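Local coordinates for dihydrofolate reductase (PDB 3IA4), which reduces 7,8-dihydrofolate to tetrahydrofolate with NADPH, a step on which glycine, purine and DNA precursor synthesis probably depend, at residues S4-L9 and M94-A99; Q104-A109 and E131-Q136. One frame throughout, in Å; residues are numbered along the deposited sequence.

Contact 1 joins two central parallel strands of the sheet, and contact 2 lies towards its edge, where the turn after helix 99-105 meets the approach to strand 135-143; their centres are about 12 Å apart. Strand 92-97 runs on through Gly97 and Gly98 into helix 99-105, so the two contacts follow one another along the chain. They also touch: Met5 SD packs 3.7 Å from Cys105 CB, and Ile95 CD1 lies 3.9 Å from Cys105 SG. Both meet the same NADPH, contact 1 at the nicotinamide and pyrophosphate and contact 2, through Gln104, at the adenine. Methotrexate lies against Ile6 in contact 1 but about 13 Å from the side chain of Ala109 in contact 2.

Contact 1 (S4-L9 and M94-A99); sequences SMIAAL and MIIGGA. With NDP (NADPH dihydro-nicotinamide-adenine-dinucleotide phosphate), chain E.
Met5 and Ile95 stand side by side on one face of the sheet, Met5 CG 3.9 Å from Ile95 CB. On the face of Ser4 and Met94, the Met94 chain bends at chi2 and chi3 (-72° and -71°), which brings its SD to Ser4 CB and folds its CE back to 3.9 Å from Ile6 CB. Ile6 touches Ile96 through its CG2 branch, at 3.6 Å from Ile96 CG2, the two side chains set aslant. Parallel backbone pairing sets this register: Ile95 N donates to Ser4 O in an almost straight bond (2.8 Å), and Ile95 O receives Ile6 N. The strands then diverge, and the nicotinamide enters beyond Ile6 and Ile96. Its carboxamide is held from both ends by Ala8, whose N donates to NDP O7N (2.8 Å) and whose O accepts from NDP N7N. After the cis peptide between Gly97 and Gly98, Gly98 N reaches NDP O1A at 3.0 Å; a CB on either glycine would collide with the cofactor. Methotrexate is hydrogen-bonded to Ile6 O. Backbone bonds thus join the strands and apolar side chains pack them on both faces, while the polar groups offered to the ligands are backbone amides and carbonyls, the Ala8 pair fixing the carboxamide's rotation.

Contact 2 (Q104-A109 and E131-Q136); sequences QCLAAA and EQYNWQ. With NDP (NADPH dihydro-nicotinamide-adenine-dinucleotide phosphate), chain E.
Leu106 reaches across to Tyr133 and Trp135 with both arms of its isobutyl group. Its CD2 lies 3.7 Å from Tyr133 CE1, its CG sits in the plane of the phenol ring at the edge, and its CD1 points to Trp135 CZ2 at 4.1 Å. With CG anti to the backbone N (chi1 -179°), the leucine extends towards both rings, one methyl to each. Ala107 adds its CB at 3.6 Å from Tyr133 OH, and Ala109 O approaches the far end of the indole. No hydrogen bond crosses between the segments.

In the next shell, Gln132 CG packs over the centre of one phenol face, 3.9 Å above its plane, and Arg160 makes a cation-pi contact with the same tyrosine. Trp135 is anchored by its NE1, bonded to Tyr130 O. Behind Leu106, the turn is braced by Ala109 N bonding to Leu106 O.

On the cofactor side, Gln104 pairs its amide with adenine: OE1 accepts from NDP N6A at 2.9 Å, and NE2 donates nearly straight to NDP N7A (174°). With an alanine here, NDP N6A and N7A would probably lose these mates and the base would be less firmly fixed. Thr100 O also receives NE2, steadying the amide. The arrangement belongs to the dihydrofolate reductase fold, in which the helix following the glycine pair borders the adenine site, with residues 106-109, which follow it, packed against Tyr133 and Trp135 where the chain enters edge strand 135-143.

Contact 1 (S4-L9 and M94-A99)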
loop_
_atom_site.group_PDB
_atom_site.type_symbol
_atom_site.label_atom_id
_atom_site.label_comp_id
_atom_site.label_asym_id
_atom_site.label_seq_id
_atom_site.Cartn_x
_atom_site.Cartn_y
_atom_site.Cartn_z
ATOM N N SER A 4 3.597 -8.149 -3.996
ATOM C CA SER A 4 3.050 -6.923 -4.605
ATOM C C SER A 4 3.025 -5.785 -3.617
ATOM O O SER A 4 2.871 -6.044 -2.443
ATOM C CB SER A 4 1.610 -7.194 -5.090
ATOM O OG SER A 4 1.621 -8.183 -6.107
ATOM N N MET A 5 3.147 -4.519 -4.079
ATOM C CA MET A 5 2.960 -3.402 -3.185
ATOM C C MET A 5 1.860 -2.553 -3.806
ATOM O O MET A 5 1.753 -2.477 -5.045
ATOM C CB MET A 5 4.263 -2.544 -3.080
ATOM C CG MET A 5 5.452 -3.458 -2.799
ATOM S SD MET A 5 6.870 -2.642 -1.981
ATOM C CE MET A 5 7.120 -1.198 -2.995
ATOM N N ILE A 6 1.055 -1.950 -2.974
ATOM C CA ILE A 6 -0.106 -1.150 -3.451
ATOM C C ILE A 6 -0.006 0.182 -2.741
ATOM O O ILE A 6 0.191 0.226 -1.526
ATOM C CB ILE A 6 -1.482 -1.831 -3.204
ATOM C CG1 ILE A 6 -2.578 -0.868 -3.687
ATOM C CG2 ILE A 6 -1.658 -2.173 -1.709
ATOM C CD1 ILE A 6 -4.015 -1.552 -3.856
ATOM N N ALA A 7 -0.128 1.277 -3.502
ATOM C CA ALA A 7 -0.040 2.624 -2.921
ATOM C C ALA A 7 -0.769 3.620 -3.777
ATOM O O ALA A 7 -0.909 3.389 -4.989
ATOM C CB ALA A 7 1.476 3.054 -2.898
ATOM N N ALA A 8 -1.180 4.741 -3.171
ATOM C CA ALA A 8 -1.773 5.838 -3.950
ATOM C C ALA A 8 -0.797 7.044 -3.858
ATOM O O ALA A 8 -0.447 7.486 -2.762
ATOM C CB ALA A 8 -3.119 6.239 -3.353
ATOM N N LEU A 9 -0.361 7.506 -5.021
ATOM C CA LEU A 9 0.670 8.590 -5.104
ATOM C C LEU A 9 0.075 9.856 -5.683
ATOM O O LEU A 9 -0.435 9.845 -6.804
ATOM C CB LEU A 9 1.802 8.222 -6.035
ATOM C CG LEU A 9 2.908 7.215 -5.569
ATOM C CD1 LEU A 9 2.279 5.901 -5.032
ATOM C CD2 LEU A 9 3.865 6.980 -6.797
ATOM N N MET A 94 0.193 -8.618 -0.277
ATOM C CA MET A 94 0.093 -7.171 -0.634
ATOM C C MET A 94 0.746 -6.315 0.441
ATOM O O MET A 94 0.270 -6.299 1.568
ATOM C CB MET A 94 -1.372 -6.706 -0.777
ATOM C CG MET A 94 -2.245 -7.497 -1.729
ATOM S SD MET A 94 -1.823 -7.215 -3.479
ATOM C CE MET A 94 -2.433 -5.552 -3.664
ATOM N N ILE A 95 1.831 -5.601 0.093
ATOM C CA ILE A 95 2.443 -4.619 1.004
ATOM C C ILE A 95 1.690 -3.304 0.860
ATOM O O ILE A 95 1.591 -2.778 -0.273
ATOM C CB ILE A 95 3.913 -4.436 0.635
ATOM C CG1 ILE A 95 4.735 -5.769 0.825
ATOM C CG2 ILE A 95 4.502 -3.252 1.408
ATOM C CD1 ILE A 95 5.071 -6.107 2.248
ATOM N N ILE A 96 1.120 -2.801 1.946
ATOM C CA ILE A 96 0.163 -1.686 1.819
ATOM C C ILE A 96 0.717 -0.410 2.412
ATOM O O ILE A 96 0.001 0.584 2.566
ATOM C CB ILE A 96 -1.224 -1.958 2.436
ATOM C CG1 ILE A 96 -1.174 -2.141 3.981
ATOM C CG2 ILE A 96 -1.807 -3.224 1.782
ATOM C CD1 ILE A 96 -2.489 -1.837 4.625
ATOM N N GLY A 97 1.981 -0.455 2.812
ATOM C CA GLY A 97 2.662 0.761 3.273
ATOM C C GLY A 97 3.257 0.610 4.669
ATOM O O GLY A 97 3.099 -0.431 5.289
ATOM N N GLY A 98 3.934 1.632 5.196
ATOM C CA GLY A 98 4.011 2.965 4.593
ATOM C C GLY A 98 5.371 3.103 3.931
ATOM O O GLY A 98 5.921 2.137 3.416
ATOM N N ALA A 99 5.922 4.328 3.942
ATOM C CA ALA A 99 7.183 4.536 3.168
ATOM C C ALA A 99 8.291 3.574 3.598
ATOM O O ALA A 99 9.050 3.022 2.745
ATOM C CB ALA A 99 7.663 5.963 3.379
HETATM P PA NDP E . 5.196 2.751 8.319
HETATM O O1A NDP E . 6.090 2.164 7.258
HETATM O O2A NDP E . 3.706 2.622 8.243
HETATM O O5B NDP E . 5.620 2.255 9.819
HETATM C C5B NDP E . 7.019 2.268 10.178
HETATM C C4B NDP E . 7.105 1.532 11.510
HETATM O O4B NDP E . 7.069 0.132 11.201
HETATM C C3B NDP E . 8.513 1.681 12.136
HETATM O O3B NDP E . 8.592 2.894 12.878
HETATM C C2B NDP E . 8.671 0.417 12.965
HETATM O O2B NDP E . 7.756 0.397 14.066
HETATM C C1B NDP E . 8.073 -0.574 11.987
HETATM N N9A NDP E . 9.067 -1.208 11.095
HETATM C C8A NDP E . 9.511 -0.703 9.933
HETATM N N7A NDP E . 10.339 -1.571 9.315
HETATM C C5A NDP E . 10.409 -2.677 10.106
HETATM C C6A NDP E . 11.060 -3.994 10.058
HETATM N N6A NDP E . 11.902 -4.364 9.040
HETATM N N1A NDP E . 10.796 -4.824 11.125
HETATM C C2A NDP E . 9.984 -4.550 12.140
HETATM N N3A NDP E . 9.369 -3.373 12.233
HETATM C C4A NDP E . 9.550 -2.431 11.249
HETATM O O3 NDP E . 5.547 4.314 8.554
HETATM P PN NDP E . 5.819 5.606 7.636
HETATM O O1N NDP E . 6.995 5.336 6.771
HETATM O O2N NDP E . 5.831 6.793 8.530
HETATM O O5D NDP E . 4.578 5.626 6.650
HETATM C C5D NDP E . 3.324 6.071 7.147
HETATM C C4D NDP E . 2.777 7.166 6.239
HETATM O O4D NDP E . 2.382 6.587 4.940
HETATM C C3D NDP E . 1.516 7.859 6.777
HETATM O O3D NDP E . 1.557 9.249 6.403
HETATM C C2D NDP E . 0.370 7.197 6.010
HETATM O O2D NDP E . -0.818 8.019 5.891
HETATM C C1D NDP E . 1.028 6.999 4.672
HETATM N N1N NDP E . 0.469 5.935 3.845
HETATM C C2N NDP E . 0.083 6.250 2.607
HETATM C C3N NDP E . -0.341 5.263 1.754
HETATM C C7N NDP E . -0.781 5.659 0.379
HETATM O O7N NDP E . -1.015 4.776 -0.420
HETATM N N7N NDP E . -0.804 6.934 -0.019
HETATM C C4N NDP E . -0.444 3.789 2.116
HETATM C C5N NDP E . 0.076 3.606 3.460
HETATM C C6N NDP E . 0.454 4.652 4.268
HETATM P P2B NDP E . 8.292 0.191 15.584
HETATM O O1X NDP E . 7.055 -0.106 16.312
HETATM O O2X NDP E . 9.329 -0.873 15.459
HETATM O O3X NDP E . 8.987 1.480 15.927
#

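Contact 2 (Q104-A109 and E131-Q136)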
loop_
_atom_site.group_PDB
_atom_site.type_symbol
_atom_site.label_atom_id
_atom_site.label_comp_id
_atom_site.label_asym_id
_atom_site.label_seq_id
_atom_site.Cartn_x
_atom_site.Cartn_y
_atom_site.Cartn_z
ATOM N N GLN A 104 11.872 -0.845 2.007
ATOM C CA GLN A 104 12.566 -2.113 2.248
ATOM C C GLN A 104 12.178 -3.245 1.298
ATOM O O GLN A 104 12.988 -4.143 1.116
ATOM C CB GLN A 104 12.320 -2.580 3.650
ATOM C CG GLN A 104 12.867 -1.614 4.697
ATOM C CD GLN A 104 12.373 -1.986 6.077
ATOM O OE1 GLN A 104 12.893 -2.891 6.710
ATOM N NE2 GLN A 104 11.416 -1.252 6.568
ATOM N N CYS A 105 10.973 -3.189 0.695
ATOM C CA CYS A 105 10.433 -4.294 -0.101
ATOM C C CYS A 105 10.462 -4.042 -1.596
ATOM O O CYS A 105 10.227 -4.931 -2.357
ATOM C CB CYS A 105 8.969 -4.643 0.302
ATOM S SG CYS A 105 8.892 -5.191 2.021
ATOM N N LEU A 106 10.790 -2.826 -2.042
ATOM C CA LEU A 106 10.797 -2.540 -3.488
ATOM C C LEU A 106 11.661 -3.451 -4.336
ATOM O O LEU A 106 11.218 -3.946 -5.397
ATOM C CB LEU A 106 11.163 -1.038 -3.749
ATOM C CG LEU A 106 11.161 -0.684 -5.249
ATOM C CD1 LEU A 106 9.750 -0.690 -5.892
ATOM C CD2 LEU A 106 11.826 0.655 -5.445
ATOM N N ALA A 107 12.871 -3.743 -3.864
ATOM C CA ALA A 107 13.775 -4.521 -4.690
ATOM C C ALA A 107 13.233 -5.941 -4.882
ATOM O O ALA A 107 13.573 -6.625 -5.873
ATOM C CB ALA A 107 15.191 -4.524 -4.073
ATOM N N ALA A 108 12.327 -6.328 -4.000
ATOM C CA ALA A 108 11.776 -7.678 -4.016
ATOM C C ALA A 108 10.404 -7.777 -4.680
ATOM O O ALA A 108 9.832 -8.894 -4.788
ATOM C CB ALA A 108 11.690 -8.175 -2.593
ATOM N N ALA A 109 9.844 -6.622 -5.076
ATOM C CA ALA A 109 8.458 -6.603 -5.510
ATOM C C ALA A 109 8.342 -7.124 -6.923
ATOM O O ALA A 109 9.124 -6.779 -7.836
ATOM C CB ALA A 109 7.870 -5.194 -5.417
ATOM N N GLU A 131 11.000 4.097 -10.454
ATOM C CA GLU A 131 11.373 4.265 -11.856
ATOM C C GLU A 131 12.866 3.981 -12.047
ATOM O O GLU A 131 13.332 3.905 -13.170
ATOM C CB GLU A 131 10.989 5.676 -12.350
ATOM C CG GLU A 131 9.550 6.093 -11.946
ATOM C CD GLU A 131 9.423 6.998 -10.611
ATOM O OE1 GLU A 131 9.897 6.639 -9.448
ATOM O OE2 GLU A 131 8.750 8.100 -10.730
ATOM N N GLN A 132 13.611 3.741 -10.980
ATOM C CA GLN A 132 15.012 3.236 -11.160
ATOM C C GLN A 132 15.086 1.798 -11.709
ATOM O O GLN A 132 16.141 1.347 -12.202
ATOM C CB GLN A 132 15.793 3.325 -9.847
ATOM C CG GLN A 132 15.360 2.315 -8.860
ATOM C CD GLN A 132 16.136 2.396 -7.532
ATOM O OE1 GLN A 132 16.972 3.286 -7.307
ATOM N NE2 GLN A 132 15.823 1.478 -6.637
ATOM N N TYR A 133 13.952 1.104 -11.638
ATOM C CA TYR A 133 13.785 -0.233 -12.253
ATOM C C TYR A 133 12.891 -0.164 -13.513
ATOM O O TYR A 133 12.320 0.881 -13.844
ATOM C CB TYR A 133 13.143 -1.180 -11.233
ATOM C CG TYR A 133 13.937 -1.348 -9.973
ATOM C CD1 TYR A 133 13.326 -1.275 -8.746
ATOM C CD2 TYR A 133 15.303 -1.605 -10.011
ATOM C CE1 TYR A 133 14.011 -1.467 -7.556
ATOM C CE2 TYR A 133 16.015 -1.799 -8.811
ATOM C CZ TYR A 133 15.346 -1.731 -7.593
ATOM O OH TYR A 133 16.049 -1.923 -6.401
ATOM N N ASN A 134 12.853 -1.268 -14.235
ATOM C CA ASN A 134 12.033 -1.404 -15.434
ATOM C C ASN A 134 10.749 -2.196 -15.168
ATOM O O ASN A 134 10.806 -3.186 -14.484
ATOM C CB ASN A 134 12.821 -2.132 -16.554
ATOM C CG ASN A 134 14.061 -1.353 -16.990
ATOM O OD1 ASN A 134 14.021 -0.127 -17.149
ATOM N ND2 ASN A 134 15.159 -2.079 -17.212
ATOM N N TRP A 135 9.641 -1.797 -15.805
ATOM C CA TRP A 135 8.272 -2.322 -15.487
ATOM C C TRP A 135 7.503 -2.445 -16.778
ATOM O O TRP A 135 7.778 -1.734 -17.764
ATOM C CB TRP A 135 7.477 -1.350 -14.567
ATOM C CG TRP A 135 8.215 -1.045 -13.299
ATOM C CD1 TRP A 135 9.137 0.001 -13.094
ATOM C CD2 TRP A 135 8.181 -1.807 -12.083
ATOM N NE1 TRP A 135 9.627 -0.085 -11.791
ATOM C CE2 TRP A 135 9.062 -1.181 -11.166
ATOM C CE3 TRP A 135 7.492 -2.966 -11.673
ATOM C CZ2 TRP A 135 9.237 -1.672 -9.865
ATOM C CZ3 TRP A 135 7.652 -3.446 -10.402
ATOM C CH2 TRP A 135 8.538 -2.803 -9.493
ATOM N N GLN A 136 6.514 -3.319 -16.780
ATOM C CA GLN A 136 5.564 -3.249 -17.878
ATOM C C GLN A 136 4.181 -3.190 -17.266
ATOM O O GLN A 136 3.908 -3.854 -16.273
ATOM C CB GLN A 136 5.685 -4.455 -18.783
ATOM C CG GLN A 136 5.379 -5.744 -18.124
ATOM C CD GLN A 136 5.364 -6.874 -19.154
ATOM O OE1 GLN A 136 6.230 -7.746 -19.150
ATOM N NE2 GLN A 136 4.386 -6.839 -20.049
HETATM P PA NDP E . 5.196 2.751 8.319
HETATM O O1A NDP E . 6.090 2.164 7.258
HETATM O O2A NDP E . 3.706 2.622 8.243
HETATM O O5B NDP E . 5.620 2.255 9.819
HETATM C C5B NDP E . 7.019 2.268 10.178
HETATM C C4B NDP E . 7.105 1.532 11.510
HETATM O O4B NDP E . 7.069 0.132 11.201
HETATM C C3B NDP E . 8.513 1.681 12.136
HETATM O O3B NDP E . 8.592 2.894 12.878
HETATM C C2B NDP E . 8.671 0.417 12.965
HETATM O O2B NDP E . 7.756 0.397 14.066
HETATM C C1B NDP E . 8.073 -0.574 11.987
HETATM N N9A NDP E . 9.067 -1.208 11.095
HETATM C C8A NDP E . 9.511 -0.703 9.933
HETATM N N7A NDP E . 10.339 -1.571 9.315
HETATM C C5A NDP E . 10.409 -2.677 10.106
HETATM C C6A NDP E . 11.060 -3.994 10.058
HETATM N N6A NDP E . 11.902 -4.364 9.040
HETATM N N1A NDP E . 10.796 -4.824 11.125
HETATM C C2A NDP E . 9.984 -4.550 12.140
HETATM N N3A NDP E . 9.369 -3.373 12.233
HETATM C C4A NDP E . 9.550 -2.431 11.249
HETATM O O3 NDP E . 5.547 4.314 8.554
HETATM P PN NDP E . 5.819 5.606 7.636
HETATM O O1N NDP E . 6.995 5.336 6.771
HETATM O O2N NDP E . 5.831 6.793 8.530
HETATM O O5D NDP E . 4.578 5.626 6.650
HETATM C C5D NDP E . 3.324 6.071 7.147
HETATM C C4D NDP E . 2.777 7.166 6.239
HETATM O O4D NDP E . 2.382 6.587 4.940
HETATM C C3D NDP E . 1.516 7.859 6.777
HETATM O O3D NDP E . 1.557 9.249 6.403
HETATM C C2D NDP E . 0.370 7.197 6.010
HETATM O O2D NDP E . -0.818 8.019 5.891
HETATM C C1D NDP E . 1.028 6.999 4.672
HETATM N N1N NDP E . 0.469 5.935 3.845
HETATM C C2N NDP E . 0.083 6.250 2.607
HETATM C C3N NDP E . -0.341 5.263 1.754
HETATM C C7N NDP E . -0.781 5.659 0.379
HETATM O O7N NDP E . -1.015 4.776 -0.420
HETATM N N7N NDP E . -0.804 6.934 -0.019
HETATM C C4N NDP E . -0.444 3.789 2.116
HETATM C C5N NDP E . 0.076 3.606 3.460
HETATM C C6N NDP E . 0.454 4.652 4.268
HETATM P P2B NDP E . 8.292 0.191 15.584
HETATM O O1X NDP E . 7.055 -0.106 16.312
HETATM O O2X NDP E . 9.329 -0.873 15.459
HETATM O O3X NDP E . 8.987 1.480 15.927
#